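PDB 5GIV: carboxypeptidase 1 from Deinococcus radiodurans str. R1, which probably removes amino acids one after another from the C-terminus of peptides, with broad specificity, as a zinc-dependent metallocarboxypeptidase of the M32 family. Local coordinates for residues Y422-V427 with Q482-G487; N161-G166 with V290-H295; A315-W320 with V331-M336; D199-G204 with Q255-A260; G25-L30 with S51-L56. All blocks are in the same frame, centred on the assembly; numbering follows the deposited sequence.

Contact 1 of 5, residues Y422-V427 with Q482-G487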
# COMPACT_ATOMS: atom_id res chain seq x y z
N TYR A 422 -23.38 14.18 -7.68
CA TYR A 422 -24.08 12.99 -7.21
C TYR A 422 -25.46 12.88 -7.86
O TYR A 422 -25.88 11.79 -8.27
CB TYR A 422 -24.22 13.02 -5.69
CG TYR A 422 -22.90 13.04 -4.94
CD1 TYR A 422 -22.06 11.93 -4.95
CD2 TYR A 422 -22.53 14.14 -4.20
CE1 TYR A 422 -20.87 11.94 -4.27
CE2 TYR A 422 -21.33 14.16 -3.51
CZ TYR A 422 -20.50 13.05 -3.55
OH TYR A 422 -19.30 13.06 -2.86
N THR A 423 -26.17 14.00 -7.97
CA THR A 423 -27.50 13.96 -8.57
C THR A 423 -27.42 13.84 -10.08
O THR A 423 -28.23 13.13 -10.70
CB THR A 423 -28.30 15.21 -8.17
OG1 THR A 423 -28.66 15.10 -6.79
CG2 THR A 423 -29.55 15.35 -9.02
N ILE A 424 -26.44 14.50 -10.68
CA ILE A 424 -26.20 14.32 -12.10
C ILE A 424 -25.94 12.85 -12.41
O ILE A 424 -26.44 12.31 -13.40
CB ILE A 424 -25.04 15.24 -12.55
CG1 ILE A 424 -25.42 16.70 -12.29
CG2 ILE A 424 -24.70 15.01 -14.02
CD1 ILE A 424 -24.30 17.67 -12.54
N GLY A 425 -25.16 12.18 -11.56
CA GLY A 425 -24.92 10.76 -11.76
C GLY A 425 -26.20 9.95 -11.67
O GLY A 425 -26.41 9.01 -12.44
N ASN A 426 -27.07 10.29 -10.72
CA ASN A 426 -28.34 9.58 -10.61
C ASN A 426 -29.14 9.71 -11.91
O ASN A 426 -29.71 8.73 -12.41
CB ASN A 426 -29.15 10.12 -9.43
CG ASN A 426 -28.70 9.55 -8.10
OD1 ASN A 426 -28.19 8.43 -8.02
ND2 ASN A 426 -28.93 10.32 -7.04
N VAL A 427 -29.22 10.93 -12.44
CA VAL A 427 -29.97 11.16 -13.67
C VAL A 427 -29.36 10.35 -14.81
O VAL A 427 -30.05 9.56 -15.48
CB VAL A 427 -30.01 12.66 -14.01
CG1 VAL A 427 -30.71 12.89 -15.33
CG2 VAL A 427 -30.68 13.44 -12.89
N GLN A 482 -29.15 11.95 -27.07
CA GLN A 482 -29.69 13.22 -26.60
C GLN A 482 -28.83 13.74 -25.45
O GLN A 482 -28.03 13.01 -24.87
CB GLN A 482 -31.14 13.08 -26.15
CG GLN A 482 -31.35 11.95 -25.16
CD GLN A 482 -32.80 11.78 -24.77
OE1 GLN A 482 -33.58 12.74 -24.79
NE2 GLN A 482 -33.18 10.56 -24.43
N ALA A 483 -29.02 15.02 -25.14
CA ALA A 483 -28.32 15.64 -24.03
C ALA A 483 -28.91 15.17 -22.70
O ALA A 483 -29.91 14.44 -22.65
CB ALA A 483 -28.40 17.17 -24.15
N LEU A 484 -28.29 15.61 -21.61
CA LEU A 484 -28.76 15.24 -20.28
C LEU A 484 -30.25 15.53 -20.13
O LEU A 484 -30.71 16.63 -20.42
CB LEU A 484 -27.95 16.00 -19.23
CG LEU A 484 -28.35 15.90 -17.76
CD1 LEU A 484 -28.27 14.46 -17.29
CD2 LEU A 484 -27.42 16.76 -16.91
N THR A 485 -31.00 14.52 -19.71
CA THR A 485 -32.42 14.70 -19.45
C THR A 485 -32.85 13.80 -18.29
O THR A 485 -32.43 12.64 -18.21
CB THR A 485 -33.28 14.39 -20.69
OG1 THR A 485 -34.66 14.28 -20.31
CG2 THR A 485 -32.84 13.10 -21.34
N ALA A 486 -33.70 14.33 -17.42
CA ALA A 486 -34.25 13.57 -16.31
C ALA A 486 -35.36 12.62 -16.74
O ALA A 486 -35.86 11.86 -15.91
CB ALA A 486 -34.81 14.51 -15.24
N GLY A 487 -35.73 12.63 -18.02
CA GLY A 487 -36.83 11.83 -18.48
C GLY A 487 -36.67 10.37 -18.14
O GLY A 487 -37.47 9.80 -17.40
O HOH W 1 -32.45 10.27 -17.17
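V427 and L484 carry this contact, their side chains meeting at about a right angle where helix 420-439 of the largely helical M32 fold receives the loop between helices 472-480 and 487-501. V427 sets CG1 anti to its backbone N (chi1 176°), which sends that methyl onto the loop. There V427 CG1 packs against L484 CD1 at 3.5 Å, and it also lies 3.4 Å from T485 O and 3.7 Å from A486 CA. One methyl is thus pressed against a methyl, a carbonyl and a backbone carbon, and a compact branched residue suits so narrow a fit. L484 is forked, and its other methyl, CD2, reaches back to I424 CG2 at 4.3 Å, a looser touch one helical turn before V427. I424 is also the residue nearer the metal site, its side chain about 7 Å from that of the zinc ligand E296. The small A486 lets the loop backbone come close to V427, and both residues rest on L179 of helix 169-193. T485 directs its side chain the other way: OG1 accepts a capping bond of 3.0 Å from G487 N as the chain turns into the last helix. Its backbone N is bound by Q431 OE1, while Q431 NE2 holds A483 O, so the same helix grips the loop by polar means too. No direct hydrogen bond joins the two segments; a water instead donates to V427 O at 3.0 Å and to T485 O at 2.6 Å.

Contact 2 of 5, residues N161-G166 with V290-H295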
# COMPACT_ATOMS: atom_id res chain seq x y z
N ASN A 161 -18.65 23.83 -13.23
CA ASN A 161 -17.95 23.40 -14.44
C ASN A 161 -16.72 22.55 -14.10
O ASN A 161 -16.39 21.62 -14.84
CB ASN A 161 -17.54 24.62 -15.27
CG ASN A 161 -16.68 24.24 -16.47
OD1 ASN A 161 -17.18 23.79 -17.50
ND2 ASN A 161 -15.37 24.42 -16.33
N GLU A 162 -16.04 22.86 -13.00
CA GLU A 162 -14.92 22.04 -12.58
C GLU A 162 -15.36 20.60 -12.33
O GLU A 162 -14.64 19.65 -12.63
CB GLU A 162 -14.28 22.63 -11.32
CG GLU A 162 -12.86 22.17 -11.07
CD GLU A 162 -11.88 22.71 -12.11
OE1 GLU A 162 -12.23 23.72 -12.78
OE2 GLU A 162 -10.77 22.13 -12.25
N SER A 163 -16.57 20.43 -11.79
CA SER A 163 -17.10 19.10 -11.55
C SER A 163 -17.57 18.45 -12.85
O SER A 163 -17.28 17.27 -13.11
CB SER A 163 -18.24 19.17 -10.53
OG SER A 163 -18.98 17.97 -10.47
N ASP A 164 -18.31 19.18 -13.68
CA ASP A 164 -18.84 18.63 -14.94
C ASP A 164 -18.65 19.66 -16.04
O ASP A 164 -19.43 20.61 -16.16
CB ASP A 164 -20.30 18.24 -14.80
CG ASP A 164 -20.50 17.11 -13.81
OD1 ASP A 164 -20.68 17.39 -12.61
OD2 ASP A 164 -20.45 15.95 -14.26
N GLU A 165 -17.62 19.46 -16.86
CA GLU A 165 -17.31 20.42 -17.91
C GLU A 165 -18.55 20.70 -18.74
O GLU A 165 -19.22 19.77 -19.22
CB GLU A 165 -16.18 19.91 -18.80
CG GLU A 165 -15.73 20.92 -19.83
CD GLU A 165 -14.79 20.33 -20.86
OE1 GLU A 165 -14.72 19.10 -20.99
OE2 GLU A 165 -14.13 21.11 -21.58
N GLY A 166 -18.87 21.98 -18.90
CA GLY A 166 -20.01 22.41 -19.67
C GLY A 166 -21.28 22.60 -18.87
O GLY A 166 -22.22 23.21 -19.37
N VAL A 290 -14.44 11.15 -17.39
CA VAL A 290 -14.60 12.46 -18.02
C VAL A 290 -15.21 13.52 -17.09
O VAL A 290 -14.94 14.71 -17.26
CB VAL A 290 -15.45 12.31 -19.30
CG1 VAL A 290 -16.92 12.06 -18.96
CG2 VAL A 290 -15.31 13.53 -20.19
N SER A 291 -16.00 13.12 -16.09
CA SER A 291 -16.66 14.10 -15.23
C SER A 291 -17.23 13.39 -14.00
O SER A 291 -17.36 12.17 -13.96
CB SER A 291 -17.79 14.83 -15.96
OG SER A 291 -18.84 13.93 -16.25
N ALA A 292 -17.58 14.19 -12.99
CA ALA A 292 -18.16 13.62 -11.79
C ALA A 292 -19.51 12.97 -12.09
O ALA A 292 -19.80 11.87 -11.60
CB ALA A 292 -18.32 14.69 -10.70
N GLY A 293 -20.34 13.64 -12.88
CA GLY A 293 -21.66 13.11 -13.17
C GLY A 293 -21.61 11.82 -13.96
O GLY A 293 -22.33 10.86 -13.66
N VAL A 294 -20.75 11.76 -14.98
CA VAL A 294 -20.62 10.53 -15.74
C VAL A 294 -20.08 9.42 -14.84
O VAL A 294 -20.56 8.28 -14.89
CB VAL A 294 -19.74 10.74 -16.99
CG1 VAL A 294 -19.48 9.41 -17.68
CG2 VAL A 294 -20.40 11.69 -17.94
N HIS A 295 -19.10 9.74 -13.99
CA HIS A 295 -18.55 8.72 -13.10
C HIS A 295 -19.62 8.16 -12.18
O HIS A 295 -19.84 6.94 -12.12
CB HIS A 295 -17.38 9.29 -12.30
CG HIS A 295 -16.16 8.43 -12.35
ND1 HIS A 295 -16.15 7.13 -11.87
CD2 HIS A 295 -14.94 8.64 -12.88
CE1 HIS A 295 -14.97 6.60 -12.09
NE2 HIS A 295 -14.21 7.49 -12.70
O HOH W 2 -21.20 15.18 -16.65
O HOH W 3 -15.58 17.32 -16.30
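D164 turns CG back beside its own backbone N (chi1 -64°), while S291 holds OG between its N and its carbonyl carbon (chi1 67°), and these two rotations bring a carboxylate and a hydroxyl to the start of helix 292-306. S291 is the N-cap: OG accepts from V294 N at 3.2 Å. The two amides before V294 are taken by the opposing segment, just where helix 155-163 ends. S163 O receives A292 N at 3.1 Å in an almost straight bond (176°). D164 OD2 uses its syn lone pair for G293 N at 2.7 Å, an approach that glycine, with no CB in the way, permits. A second grip on OD2 comes from a water 2.6 Å away, which is also hydrogen-bonded to S291 OG. The rotation of the carboxylate is further fixed by S163 OG, which donates to D164 OD1 at 2.8 Å from above the carboxylate plane. Another water links E165 N to V290 O. An aspartate facing the positive end of a helix dipole and a backbone N-H would be expected to stay ionised. Because the capped helix also carries the zinc ligand E296, and H295 ND1 is bonded to H270 ND1 of the same metal site, the contact fixes the start of the helix that supplies one zinc ligand and, in H295, a partner of another.

Contact 3 of 5, residues A315-W320 with V331-M336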
# COMPACT_ATOMS: atom_id res chain seq x y z
N ALA A 315 -31.32 -13.93 -9.81
CA ALA A 315 -30.07 -14.60 -10.12
C ALA A 315 -29.25 -14.94 -8.88
O ALA A 315 -28.63 -16.01 -8.83
CB ALA A 315 -29.23 -13.73 -11.05
N TYR A 316 -29.28 -14.09 -7.85
CA TYR A 316 -28.36 -14.24 -6.73
C TYR A 316 -29.02 -14.65 -5.42
O TYR A 316 -28.30 -14.98 -4.48
CB TYR A 316 -27.56 -12.94 -6.51
CG TYR A 316 -26.53 -12.73 -7.57
CD1 TYR A 316 -25.37 -13.49 -7.58
CD2 TYR A 316 -26.70 -11.78 -8.57
CE1 TYR A 316 -24.41 -13.32 -8.55
CE2 TYR A 316 -25.74 -11.60 -9.55
CZ TYR A 316 -24.60 -12.37 -9.53
OH TYR A 316 -23.63 -12.22 -10.49
N PHE A 317 -30.34 -14.68 -5.33
CA PHE A 317 -30.93 -15.07 -4.06
C PHE A 317 -30.48 -16.46 -3.65
O PHE A 317 -30.27 -16.73 -2.46
CB PHE A 317 -32.45 -15.00 -4.12
CG PHE A 317 -33.11 -15.25 -2.80
CD1 PHE A 317 -33.08 -14.29 -1.81
CD2 PHE A 317 -33.74 -16.45 -2.53
CE1 PHE A 317 -33.67 -14.50 -0.59
CE2 PHE A 317 -34.35 -16.68 -1.30
CZ PHE A 317 -34.31 -15.69 -0.33
N GLY A 318 -30.29 -17.36 -4.63
CA GLY A 318 -29.82 -18.69 -4.32
C GLY A 318 -28.48 -18.68 -3.61
O GLY A 318 -28.33 -19.27 -2.54
N ASP A 319 -27.49 -18.02 -4.20
CA ASP A 319 -26.20 -17.88 -3.53
C ASP A 319 -26.36 -17.15 -2.20
O ASP A 319 -25.76 -17.55 -1.19
CB ASP A 319 -25.21 -17.15 -4.45
CG ASP A 319 -23.87 -16.88 -3.77
OD1 ASP A 319 -23.64 -17.38 -2.66
OD2 ASP A 319 -23.01 -16.20 -4.36
N TRP A 320 -27.19 -16.12 -2.19
CA TRP A 320 -27.46 -15.37 -0.97
C TRP A 320 -28.05 -16.27 0.11
O TRP A 320 -27.55 -16.31 1.25
CB TRP A 320 -28.40 -14.22 -1.31
CG TRP A 320 -28.69 -13.23 -0.22
CD1 TRP A 320 -29.87 -13.08 0.45
CD2 TRP A 320 -27.81 -12.22 0.27
NE1 TRP A 320 -29.77 -12.05 1.35
CE2 TRP A 320 -28.52 -11.50 1.26
CE3 TRP A 320 -26.49 -11.86 -0.01
CZ2 TRP A 320 -27.95 -10.44 1.96
CZ3 TRP A 320 -25.93 -10.80 0.68
CH2 TRP A 320 -26.66 -10.11 1.65
N VAL A 331 -38.07 -16.37 4.28
CA VAL A 331 -38.00 -15.16 3.47
C VAL A 331 -37.97 -15.59 2.02
O VAL A 331 -37.19 -16.47 1.64
CB VAL A 331 -36.76 -14.31 3.81
CG1 VAL A 331 -36.80 -12.99 3.05
CG2 VAL A 331 -36.65 -14.10 5.33
N THR A 332 -38.81 -14.97 1.20
CA THR A 332 -38.84 -15.31 -0.20
C THR A 332 -37.83 -14.48 -0.98
O THR A 332 -37.27 -13.49 -0.49
CB THR A 332 -40.23 -15.10 -0.79
OG1 THR A 332 -40.50 -13.70 -0.87
CG2 THR A 332 -41.30 -15.79 0.07
N GLU A 333 -37.56 -14.92 -2.21
CA GLU A 333 -36.75 -14.10 -3.10
C GLU A 333 -37.40 -12.74 -3.33
O GLU A 333 -36.71 -11.72 -3.35
CB GLU A 333 -36.54 -14.85 -4.41
CG GLU A 333 -36.06 -13.98 -5.53
CD GLU A 333 -36.06 -14.70 -6.85
OE1 GLU A 333 -35.65 -15.89 -6.89
OE2 GLU A 333 -36.49 -14.09 -7.84
N GLU A 334 -38.72 -12.71 -3.49
CA GLU A 334 -39.41 -11.44 -3.70
C GLU A 334 -39.27 -10.51 -2.49
O GLU A 334 -39.24 -9.29 -2.65
CB GLU A 334 -40.89 -11.69 -4.05
CG GLU A 334 -41.78 -10.44 -4.18
CD GLU A 334 -41.46 -9.56 -5.40
OE1 GLU A 334 -42.05 -8.46 -5.51
OE2 GLU A 334 -40.63 -9.96 -6.26
N GLU A 335 -39.22 -11.08 -1.29
CA GLU A 335 -39.10 -10.23 -0.11
C GLU A 335 -37.72 -9.59 -0.02
O GLU A 335 -37.59 -8.43 0.36
CB GLU A 335 -39.42 -11.04 1.15
CG GLU A 335 -40.90 -11.32 1.28
CD GLU A 335 -41.24 -12.18 2.47
OE1 GLU A 335 -40.60 -13.23 2.65
OE2 GLU A 335 -42.17 -11.81 3.20
N MET A 336 -36.68 -10.32 -0.41
CA MET A 336 -35.34 -9.74 -0.43
C MET A 336 -35.25 -8.62 -1.46
O MET A 336 -34.61 -7.59 -1.20
CB MET A 336 -34.30 -10.82 -0.70
CG MET A 336 -32.88 -10.30 -0.76
SD MET A 336 -32.35 -9.61 0.81
CE MET A 336 -32.49 -11.03 1.85
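F317 lays its ring on the first turn of helix 333-339, starting with CB, which sits 4.0 Å from E333 CG. With CG anti to the backbone N (chi1 -174°), the ring projects outward until E333 CA stands over its centre, 3.7 Å from the centroid and 4° off the normal: a CH-pi contact. E333 CB lies over the same face, 3.7 Å from F317 CD2, and F317 CE1 is 3.7 Å from M336 CB. The tip, CZ, ends beside backbone oxygens, 3.6 Å from V331 O. A flat apolar ring suits a helix start whose backbone is ordered by a capping box of T332 and E335, the side chain of each accepting from the other's backbone N. One turn after F317, W320 meets the bent end of M336 in a Met-aromatic contact, SD lying 4.4 Å from the centroid of the five-membered ring, obliquely. M336 CE is modelled too close to the indole edge to be trusted, and the buried W320 NE1 has no polar partner in the model. Around them W320 stands edge-to-face with F213 of helix 207-221 and W313 of its own helix, while E334 forms salt bridges with R338 and with R310 of helix 310-323.

Contact 4 of 5, residues D199-G204 with Q255-A260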
# COMPACT_ATOMS: atom_id res chain seq x y z
N ASP A 199 -37.07 -7.11 8.78
CA ASP A 199 -36.42 -7.56 10.01
C ASP A 199 -35.40 -8.67 9.78
O ASP A 199 -34.45 -8.80 10.56
CB ASP A 199 -37.47 -8.03 11.02
CG ASP A 199 -38.22 -9.26 10.52
OD1 ASP A 199 -37.68 -10.38 10.63
OD2 ASP A 199 -39.36 -9.11 10.02
N PHE A 200 -35.57 -9.48 8.73
CA PHE A 200 -34.63 -10.57 8.52
C PHE A 200 -33.24 -10.05 8.19
O PHE A 200 -32.26 -10.80 8.32
CB PHE A 200 -35.12 -11.52 7.41
CG PHE A 200 -35.43 -10.82 6.13
CD1 PHE A 200 -34.44 -10.61 5.18
CD2 PHE A 200 -36.71 -10.39 5.86
CE1 PHE A 200 -34.73 -9.96 4.01
CE2 PHE A 200 -37.01 -9.75 4.70
CZ PHE A 200 -36.02 -9.53 3.76
N LEU A 201 -33.12 -8.80 7.74
CA LEU A 201 -31.81 -8.20 7.51
C LEU A 201 -31.04 -7.94 8.80
O LEU A 201 -29.84 -7.69 8.74
CB LEU A 201 -31.96 -6.89 6.72
CG LEU A 201 -32.59 -7.07 5.33
CD1 LEU A 201 -32.87 -5.71 4.67
CD2 LEU A 201 -31.71 -7.94 4.45
N GLY A 202 -31.70 -8.01 9.95
CA GLY A 202 -31.04 -7.77 11.22
C GLY A 202 -30.66 -9.02 11.99
O GLY A 202 -30.30 -8.92 13.17
N ARG A 203 -30.69 -10.19 11.35
CA ARG A 203 -30.48 -11.45 12.05
C ARG A 203 -29.01 -11.79 12.25
O ARG A 203 -28.71 -12.79 12.91
CB ARG A 203 -31.18 -12.59 11.30
CG ARG A 203 -32.69 -12.50 11.34
CD ARG A 203 -33.39 -13.53 10.46
NE ARG A 203 -34.79 -13.67 10.87
CZ ARG A 203 -35.69 -14.45 10.27
NH1 ARG A 203 -35.36 -15.16 9.20
NH2 ARG A 203 -36.93 -14.52 10.74
N GLY A 204 -28.09 -10.99 11.71
CA GLY A 204 -26.67 -11.24 11.87
C GLY A 204 -26.05 -11.92 10.67
O GLY A 204 -26.31 -13.10 10.42
N GLN A 255 -24.76 -6.13 11.34
CA GLN A 255 -26.15 -5.91 11.70
C GLN A 255 -27.03 -5.49 10.52
O GLN A 255 -28.23 -5.34 10.70
CB GLN A 255 -26.26 -4.85 12.81
CG GLN A 255 -25.83 -3.45 12.40
CD GLN A 255 -24.33 -3.16 12.59
OE1 GLN A 255 -23.48 -4.06 12.52
NE2 GLN A 255 -24.01 -1.88 12.84
N ASP A 256 -26.46 -5.31 9.33
CA ASP A 256 -27.25 -4.99 8.14
C ASP A 256 -26.43 -5.26 6.88
O ASP A 256 -25.53 -4.49 6.54
CB ASP A 256 -27.74 -3.54 8.17
CG ASP A 256 -28.54 -3.15 6.93
OD1 ASP A 256 -28.86 -4.03 6.09
OD2 ASP A 256 -28.92 -1.97 6.81
N PRO A 257 -26.73 -6.34 6.16
CA PRO A 257 -25.89 -6.74 5.02
C PRO A 257 -26.09 -5.90 3.77
O PRO A 257 -25.26 -6.00 2.85
CB PRO A 257 -26.31 -8.19 4.78
CG PRO A 257 -27.73 -8.24 5.21
CD PRO A 257 -27.83 -7.29 6.38
N THR A 258 -27.13 -5.07 3.69
CA THR A 258 -27.31 -4.23 2.51
C THR A 258 -26.22 -3.16 2.41
O THR A 258 -25.90 -2.72 1.31
CB THR A 258 -28.69 -3.56 2.51
OG1 THR A 258 -28.78 -2.63 3.60
CG2 THR A 258 -29.80 -4.60 2.63
N ASP A 259 -25.63 -2.75 3.54
CA ASP A 259 -24.60 -1.71 3.50
C ASP A 259 -23.38 -2.16 2.70
O ASP A 259 -22.99 -1.51 1.73
CB ASP A 259 -24.19 -1.33 4.92
CG ASP A 259 -25.04 -0.20 5.49
OD1 ASP A 259 -26.29 -0.30 5.44
OD2 ASP A 259 -24.44 0.78 5.98
N ALA A 260 -22.74 -3.25 3.12
CA ALA A 260 -21.55 -3.73 2.43
C ALA A 260 -21.86 -4.07 0.98
O ALA A 260 -21.12 -3.69 0.06
CB ALA A 260 -20.96 -4.94 3.15
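L201 meets P257 and T258 where the 3-10 turn of D199-L201 abuts the start of helix 257-275, the helix that bears the HExxH zinc-binding motif of M32 peptidases. D199 begins the turn and closes it through its carbonyl, D199 O accepting from G202 N at 2.9 Å. F200 comes next and puts its ring against M336 and A339 of helix 333-339. L201 then supplies nearly all of the apolar contact. Its CG stands anti to the carbonyl carbon (chi1 -62°), and the fork beyond divides its two methyls between neighbours: CD1 reaches T258 CG2 at 3.8 Å, while CD2 touches P257 CG at 4.1 Å. Both meetings are at about a right angle. The carbonyl O of L201 lies 3.1 Å from P257 CD; as proline offers no N-H, this is an approach to carbon. G202 passes close to the backbone of Q255 with its CA. R203 starts its side chain away from the second segment; F200 CB lies over one face of its guanidinium, toward the rim, and its NH1 is bonded to Q327 O and A329 O. G204, with a positive phi of 99°, adopts a backbone shape that suits glycine and leads on toward helix 207-221. In the second segment D256 is the N-cap, holding T258, one of the two residues L201 packs on: its OD1 accepts from T258 OG1 at 2.9 Å and T258 N at 3.1 Å, both arriving from the same face above the carboxylate plane.

Contact 5 of 5, residues G25-L30 with S51-L56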
# COMPACT_ATOMS: atom_id res chain seq x y z
N GLY A 25 -0.43 7.92 -9.93
CA GLY A 25 -0.58 6.61 -9.31
C GLY A 25 0.10 6.54 -7.95
O GLY A 25 -0.45 5.98 -7.00
N ILE A 26 1.30 7.13 -7.83
CA ILE A 26 2.02 7.10 -6.56
C ILE A 26 1.31 7.94 -5.51
O ILE A 26 1.15 7.51 -4.36
CB ILE A 26 3.47 7.56 -6.76
CG1 ILE A 26 4.21 6.63 -7.72
CG2 ILE A 26 4.18 7.63 -5.42
CD1 ILE A 26 5.60 7.08 -8.05
N GLU A 27 0.85 9.14 -5.88
CA GLU A 27 0.06 9.93 -4.95
C GLU A 27 -1.16 9.14 -4.49
O GLU A 27 -1.53 9.18 -3.31
CB GLU A 27 -0.36 11.25 -5.59
CG GLU A 27 0.78 12.22 -5.85
CD GLU A 27 0.31 13.58 -6.33
OE1 GLU A 27 -0.10 14.41 -5.48
OE2 GLU A 27 0.34 13.82 -7.55
N ALA A 28 -1.79 8.41 -5.41
CA ALA A 28 -2.95 7.61 -5.06
C ALA A 28 -2.58 6.48 -4.10
O ALA A 28 -3.34 6.16 -3.18
CB ALA A 28 -3.60 7.06 -6.33
N LEU A 29 -1.41 5.87 -4.31
CA LEU A 29 -0.96 4.82 -3.41
C LEU A 29 -0.75 5.36 -2.00
O LEU A 29 -1.11 4.70 -1.02
CB LEU A 29 0.33 4.18 -3.92
CG LEU A 29 0.98 3.16 -2.98
CD1 LEU A 29 0.02 2.02 -2.67
CD2 LEU A 29 2.28 2.64 -3.58
N LEU A 30 -0.16 6.54 -1.89
CA LEU A 30 0.03 7.14 -0.57
C LEU A 30 -1.30 7.37 0.12
O LEU A 30 -1.43 7.17 1.33
CB LEU A 30 0.81 8.44 -0.70
CG LEU A 30 2.30 8.31 -0.97
CD1 LEU A 30 2.84 9.65 -1.48
CD2 LEU A 30 3.03 7.85 0.30
N SER A 51 2.69 15.72 0.79
CA SER A 51 2.98 17.10 0.43
C SER A 51 4.18 17.17 -0.49
O SER A 51 4.19 17.93 -1.48
CB SER A 51 3.21 17.92 1.70
OG SER A 51 3.66 19.23 1.41
N LEU A 52 5.22 16.38 -0.20
CA LEU A 52 6.39 16.34 -1.07
C LEU A 52 6.01 15.92 -2.48
O LEU A 52 6.43 16.54 -3.47
CB LEU A 52 7.45 15.41 -0.47
CG LEU A 52 8.72 15.15 -1.28
CD1 LEU A 52 9.53 16.43 -1.43
CD2 LEU A 52 9.56 14.05 -0.64
N LEU A 53 5.20 14.87 -2.61
CA LEU A 53 4.84 14.40 -3.94
C LEU A 53 3.91 15.37 -4.65
O LEU A 53 4.02 15.58 -5.86
CB LEU A 53 4.20 13.02 -3.86
CG LEU A 53 5.10 11.82 -4.17
CD1 LEU A 53 4.24 10.61 -4.48
CD2 LEU A 53 6.08 12.12 -5.31
N ALA A 54 2.98 15.99 -3.91
CA ALA A 54 2.13 17.00 -4.52
C ALA A 54 2.97 18.12 -5.13
O ALA A 54 2.69 18.58 -6.25
CB ALA A 54 1.15 17.56 -3.49
N GLY A 55 4.03 18.54 -4.43
CA GLY A 55 4.88 19.59 -4.96
C GLY A 55 5.61 19.19 -6.23
O GLY A 55 5.67 19.95 -7.20
N LEU A 56 6.17 17.98 -6.25
CA LEU A 56 6.88 17.52 -7.44
C LEU A 56 5.93 17.39 -8.63
O LEU A 56 6.24 17.85 -9.74
CB LEU A 56 7.59 16.19 -7.17
CG LEU A 56 8.77 16.26 -6.21
CD1 LEU A 56 9.24 14.87 -5.82
CD2 LEU A 56 9.91 17.06 -6.83
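Apolar packing centres on L53, whose branched end enters between I26 and L30, residues one turn apart on the facing helix. L53 CD1 lies 3.4 Å from L30 CD1, the side chains slanting across each other. The side chains of I26 and L53 cross at about a right angle, but the spacing between I26 CG2 and L53 CD1 is too short to be trusted. L30 keeps CG anti to its carbonyl carbon (chi1 -75°), and that rotation carries its fork toward L53. Long branched side chains suit this place because the helices stand well apart: the segment axes approach to 10.1 Å and run nearly antiparallel, at 163°. Helices 8-36 and 43-62 follow each other in the chain and so form a helical hairpin. The hairpin also meets the second subunit, where L29 and L30 pack on L30 and L29 of that subunit and L56 on its F23. Within the chain, A28 and L29 also touch strand 238-242.

Mixed contacts come from E27, a residue with an aliphatic stem and a charged end. E27 CG rests 4.0 Å from L53 CB, and the extended chain beyond CG carries E27 OE1 to 3.6 Å from A54 CA. The small A54 lets E27 OE1 come close to the helix backbone. Polar bonding is supplied just beyond the segment: E27 OE2 forms a salt bridge with R57 NE, one turn after L53.

From the N terminus, contact 5 comes first and joins two successive helices, 8-36 and 43-62, into a hairpin at the subunit interface. Contact 2 then closes a long excursion, with 123 residues between its segments, tying the end of helix 155-163 to helix 292-306. Contact 4 lies wholly within that excursion and joins the loop before helix 207-221 to the HExxH helix. Contact 3, a short closure of helices 310-323 and 333-339, follows, and contact 1 comes last; none cross. In space they pair up: I424 of contact 1 touches D164 and G293 of contact 2, while P257 of contact 4 packs on W320 of contact 3. Contact 5 touches no other contact.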